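PDB 4M16: bartonella effector protein (Bep) substrate of VirB T4SS from Bartonella sp. AR 15-3, which probably transfers AMP from ATP to threonine or tyrosine side chains of target proteins through its N-terminal Fic domain, the part crystallised here. Local coordinates for residues Q163-F166 with F167-A171; R187-R190 with A191-A195. All coordinates share one frame; numbering follows the deposited sequence.

Contacts 1 and 2 are both local, one on helix 159-174 and the other on helix 185-197, which follow each other in the chain of this mainly helical Fic domain, with only one small two-stranded sheet. Contact 1 comes first, and the two centres are about 17 Å apart. The helices meet where NE2 of His164 packs on CG2 of Ile188, 3.7 Å away. Helix 135-152 also joins them: its Phe146 touches Phe167 of contact 1 and Cys192 of contact 2. The stretch 163-171 thus belongs to the helical core that follows the Fic signature, whereas 187-195 lies farther from the centre of the chain and is partly buried.

Contact 1 (Q163-F166 with F167-A171); sequences QHIF and FEKLA. With EDO (1,2-ethanediol), chain B.
Phe167 N donates to Gln163 O (3.0 Å), the first of four successive i to i+4 bonds that join 163-166 to 167-171 on helix 159-174, which starts at the end of the HPFRAGN loop, this chain's form of the Fic signature. The amides of Glu168, Lys169 and Leu170 serve the carbonyls of His164, Ile165 and Phe166 in turn; the bond from Lys169 N is the straightest, at 168°. Gln163 O also lies in the plane of the Phe167 ring, at its edge, 3.3 Å from CD1. Beside it, the Phe166 and Phe167 rings are inclined at 54° and touch through their two CD1 atoms (3.7 Å). Phe166 is buried against Leu62 and Leu65 of helix 59-70, while Phe167 makes an edge-to-face pair with Phe146.

The polar side chains find their partners away from this turn. Buried Gln163 gives NE2 to Asn150 OD1, and Lys169 gives NZ to Leu48 O, its chain being bent at chi2 and chi3. The CG of Lys169 stays close to the helix, 3.3 Å from Ile165 O, and the side chain runs alongside Ile165 in the same direction. Ile165 crosses Glu168 at about a right angle, its CD1 3.9 Å from OE1. In Glu168, CG stands opposite the carbonyl carbon (chi1 -67°) and the rest of the chain is extended, sending the carboxylate out to the loop, where OE2 accepts Phe180 N. The ring of Phe180 stacks on His164, so one loop residue is held by two residues of this turn. An ethanediol, probably from the crystallisation liquor, straddles the carboxylate, its O1 donating to OE1 (3.1 Å) and its O2 to OE2 (3.0 Å).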
loop_
_atom_site.group_PDB
_atom_site.type_symbol
_atom_site.label_atom_id
_atom_site.label_comp_id
_atom_site.label_asym_id
_atom_site.label_seq_id
_atom_site.Cartn_x
_atom_site.Cartn_y
_atom_site.Cartn_z
ATOM N N GLN A 163 2.019 1.769 0.716
ATOM C CA GLN A 163 1.148 2.899 0.445
ATOM C C GLN A 163 1.152 3.920 1.560
ATOM O O GLN A 163 1.144 5.103 1.252
ATOM C CB GLN A 163 -0.238 2.477 0.015
ATOM C CG GLN A 163 -1.203 1.922 1.083
ATOM C CD GLN A 163 -2.482 1.288 0.473
ATOM O OE1 GLN A 163 -2.665 1.272 -0.749
ATOM N NE2 GLN A 163 -3.384 0.762 1.347
ATOM N N HIS A 164 1.267 3.498 2.827
ATOM C CA HIS A 164 1.399 4.420 3.931
ATOM C C HIS A 164 2.644 5.304 3.793
ATOM O O HIS A 164 2.545 6.518 3.910
ATOM C CB HIS A 164 1.390 3.744 5.295
ATOM C CG HIS A 164 0.128 3.024 5.575
ATOM N ND1 HIS A 164 0.042 1.995 6.481
ATOM C CD2 HIS A 164 -1.085 3.113 4.986
ATOM C CE1 HIS A 164 -1.186 1.518 6.479
ATOM N NE2 HIS A 164 -1.886 2.175 5.581
ATOM N N ILE A 165 3.816 4.713 3.619
ATOM C CA ILE A 165 5.040 5.526 3.544
ATOM C C ILE A 165 5.027 6.396 2.277
ATOM O O ILE A 165 5.478 7.523 2.292
ATOM C CB ILE A 165 6.340 4.667 3.679
ATOM C CG1 ILE A 165 7.583 5.533 3.665
ATOM C CG2 ILE A 165 6.444 3.580 2.621
ATOM C CD1 ILE A 165 7.663 6.434 4.885
ATOM N N PHE A 166 4.519 5.867 1.187
ATOM C CA PHE A 166 4.405 6.623 -0.078
ATOM C C PHE A 166 3.612 7.900 0.175
ATOM O O PHE A 166 4.057 8.985 -0.211
ATOM C CB PHE A 166 3.742 5.800 -1.179
ATOM C CG PHE A 166 3.598 6.507 -2.504
ATOM C CD1 PHE A 166 2.537 7.358 -2.727
ATOM C CD2 PHE A 166 4.474 6.249 -3.559
ATOM C CE1 PHE A 166 2.365 7.976 -3.952
ATOM C CE2 PHE A 166 4.297 6.847 -4.807
ATOM C CZ PHE A 166 3.245 7.726 -4.995
ATOM N N PHE A 167 2.461 7.769 0.847
ATOM C CA PHE A 167 1.631 8.926 1.068
ATOM C C PHE A 167 2.183 9.892 2.139
ATOM O O PHE A 167 1.955 11.080 2.077
ATOM C CB PHE A 167 0.176 8.520 1.349
ATOM C CG PHE A 167 -0.606 8.399 0.087
ATOM C CD1 PHE A 167 -0.531 7.238 -0.670
ATOM C CD2 PHE A 167 -1.353 9.446 -0.387
ATOM C CE1 PHE A 167 -1.208 7.124 -1.872
ATOM C CE2 PHE A 167 -2.066 9.337 -1.583
ATOM C CZ PHE A 167 -1.961 8.190 -2.350
ATOM N N GLU A 168 2.943 9.376 3.082
ATOM C CA GLU A 168 3.586 10.223 4.086
ATOM C C GLU A 168 4.680 11.089 3.401
ATOM O O GLU A 168 4.797 12.287 3.680
ATOM C CB GLU A 168 4.120 9.360 5.249
ATOM C CG GLU A 168 3.000 8.701 6.064
ATOM C CD GLU A 168 3.487 7.781 7.196
ATOM O OE1 GLU A 168 4.570 7.195 7.060
ATOM O OE2 GLU A 168 2.773 7.604 8.197
ATOM N N LYS A 169 5.461 10.466 2.509
ATOM C CA LYS A 169 6.480 11.164 1.717
ATOM C C LYS A 169 5.832 12.188 0.740
ATOM O O LYS A 169 6.304 13.333 0.583
ATOM C CB LYS A 169 7.373 10.158 0.979
ATOM C CG LYS A 169 8.257 9.309 1.924
ATOM C CD LYS A 169 9.514 10.072 2.340
ATOM C CE LYS A 169 10.755 9.187 2.251
ATOM N NZ LYS A 169 12.131 9.848 2.177
ATOM N N LEU A 170 4.730 11.776 0.112
ATOM C CA LEU A 170 3.984 12.695 -0.749
ATOM C C LEU A 170 3.498 13.928 -0.000
ATOM O O LEU A 170 3.584 15.042 -0.525
ATOM C CB LEU A 170 2.802 11.956 -1.386
ATOM C CG LEU A 170 1.885 12.718 -2.334
ATOM C CD1 LEU A 170 2.638 13.000 -3.596
ATOM C CD2 LEU A 170 0.607 11.966 -2.678
ATOM N N ALA A 171 2.914 13.750 1.183
ATOM C CA ALA A 171 2.470 14.873 1.957
ATOM C C ALA A 171 3.632 15.788 2.405
ATOM O O ALA A 171 3.513 17.037 2.380
ATOM C CB ALA A 171 1.686 14.421 3.196
HETATM C C1 EDO B . 5.003 3.821 8.697
HETATM O O1 EDO B . 4.464 4.158 7.409
HETATM C C2 EDO B . 3.926 3.906 9.794
HETATM O O2 EDO B . 3.137 5.099 9.743
#

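Contact 2 (R187-R190 with A191-A195); sequences RIMR and ACNDA
Arg190 and Asp194 are neighbours one turn apart on alpha-helix 185-197 of the Fic-domain fragment, where regular i to i+4 backbone bonds join 187-190 to 191-195. The first torsion of Arg190 sets CG opposite its own N (chi1 -177°), on the flank to which the Asp194 carboxylate reaches back, 3.9 Å from OD2. The bend at chi3 carries the guanidinium back toward the Arg187 end, leaving NE 5.1 Å from OD2 and the guanidinium and carboxylate planes 73° apart. The opposite charges are therefore near but form no salt bridge, and any attraction is probably weak; the backbone makes the firm link, Asp194 N to Arg190 O at 2.8 Å.

Met189, bent at chi2 and chi3, runs forward along the helix and brings CE to 4.0 Å from Asn193 OD1 and 4.4 Å from Cys192 CB. Its carbonyl accepts Asn193 N (2.8 Å). The side-chain amide of Asn193 sits close by, CG 3.2 Å from the same oxygen, yet ND2 is badly angled to donate to it.

Ala191 offers only a methyl, its CB 3.6 Å from Ile188 O, and its N bonds to Arg187 O. That small side chain packs on Leu210 of helix 200-214, to which Arg187 is tied by a salt bridge with Asp213. Cys192 rests on Phe146 and Asn150 of helix 135-152, and Met189 reaches Glu160 of helix 159-174.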
loop_
_atom_site.group_PDB
_atom_site.type_symbol
_atom_site.label_atom_id
_atom_site.label_comp_id
_atom_site.label_asym_id
_atom_site.label_seq_id
_atom_site.Cartn_x
_atom_site.Cartn_y
_atom_site.Cartn_z
ATOM N N ARG A 187 -8.609 0.973 12.705
ATOM C CA ARG A 187 -9.186 2.193 12.142
ATOM C C ARG A 187 -8.793 2.401 10.666
ATOM O O ARG A 187 -9.626 2.718 9.805
ATOM C CB ARG A 187 -8.767 3.372 13.011
ATOM C CG ARG A 187 -9.074 4.746 12.458
ATOM C CD ARG A 187 -10.345 5.281 13.021
ATOM N NE ARG A 187 -10.548 6.706 12.716
ATOM C CZ ARG A 187 -10.982 7.163 11.546
ATOM N NH1 ARG A 187 -11.210 6.328 10.523
ATOM N NH2 ARG A 187 -11.195 8.464 11.403
ATOM N N ILE A 188 -7.522 2.198 10.373
ATOM C CA ILE A 188 -7.047 2.242 9.031
ATOM C C ILE A 188 -7.753 1.213 8.141
ATOM O O ILE A 188 -8.222 1.550 7.066
ATOM C CB ILE A 188 -5.515 2.095 8.948
ATOM C CG1 ILE A 188 -4.833 3.268 9.660
ATOM C CG2 ILE A 188 -5.108 2.027 7.484
ATOM C CD1 ILE A 188 -3.403 2.988 10.072
ATOM N N MET A 189 -7.790 -0.042 8.576
ATOM C CA MET A 189 -8.375 -1.088 7.760
ATOM C C MET A 189 -9.907 -0.957 7.602
ATOM O O MET A 189 -10.452 -1.336 6.569
ATOM C CB MET A 189 -7.944 -2.460 8.268
ATOM C CG MET A 189 -6.439 -2.735 8.095
ATOM S SD MET A 189 -5.777 -2.272 6.461
ATOM C CE MET A 189 -6.833 -3.314 5.485
ATOM N N ARG A 190 -10.592 -0.430 8.613
ATOM C CA ARG A 190 -12.008 -0.096 8.473
ATOM C C ARG A 190 -12.260 0.958 7.408
ATOM O O ARG A 190 -13.158 0.803 6.577
ATOM C CB ARG A 190 -12.595 0.381 9.800
ATOM C CG ARG A 190 -14.091 0.651 9.686
ATOM C CD ARG A 190 -14.731 0.814 11.046
ATOM N NE ARG A 190 -14.520 2.165 11.569
ATOM C CZ ARG A 190 -13.615 2.532 12.481
ATOM N NH1 ARG A 190 -12.791 1.643 13.064
ATOM N NH2 ARG A 190 -13.564 3.818 12.831
ATOM N N ALA A 191 -11.452 2.011 7.375
ATOM C CA ALA A 191 -11.582 3.001 6.286
ATOM C C ALA A 191 -11.296 2.382 4.922
ATOM O O ALA A 191 -11.987 2.646 3.980
ATOM C CB ALA A 191 -10.663 4.184 6.517
ATOM N N CYS A 192 -10.267 1.544 4.829
ATOM C CA CYS A 192 -9.890 0.959 3.546
ATOM C C CYS A 192 -10.971 -0.019 3.079
ATOM O O CYS A 192 -11.390 0.004 1.939
ATOM C CB CYS A 192 -8.539 0.254 3.636
ATOM S SG CYS A 192 -7.138 1.371 3.869
ATOM N N ASN A 193 -11.435 -0.865 3.988
ATOM C CA ASN A 193 -12.454 -1.844 3.644
ATOM C C ASN A 193 -13.777 -1.114 3.300
ATOM O O ASN A 193 -14.413 -1.422 2.295
ATOM C CB ASN A 193 -12.578 -2.929 4.713
ATOM C CG ASN A 193 -11.332 -3.851 4.782
ATOM O OD1 ASN A 193 -10.446 -3.873 3.904
ATOM N ND2 ASN A 193 -11.281 -4.636 5.835
ATOM N N ASP A 194 -14.143 -0.093 4.061
ATOM C CA ASP A 194 -15.341 0.699 3.707
ATOM C C ASP A 194 -15.264 1.386 2.333
ATOM O O ASP A 194 -16.289 1.487 1.623
ATOM C CB ASP A 194 -15.661 1.757 4.778
ATOM C CG ASP A 194 -16.329 1.179 6.021
ATOM O OD1 ASP A 194 -16.597 -0.022 6.093
ATOM O OD2 ASP A 194 -16.579 1.972 6.946
ATOM N N ALA A 195 -14.091 1.902 1.982
ATOM C CA ALA A 195 -13.885 2.544 0.678
ATOM C C ALA A 195 -14.210 1.574 -0.453
ATOM O O ALA A 195 -14.769 1.989 -1.461
ATOM C CB ALA A 195 -12.460 3.100 0.540
#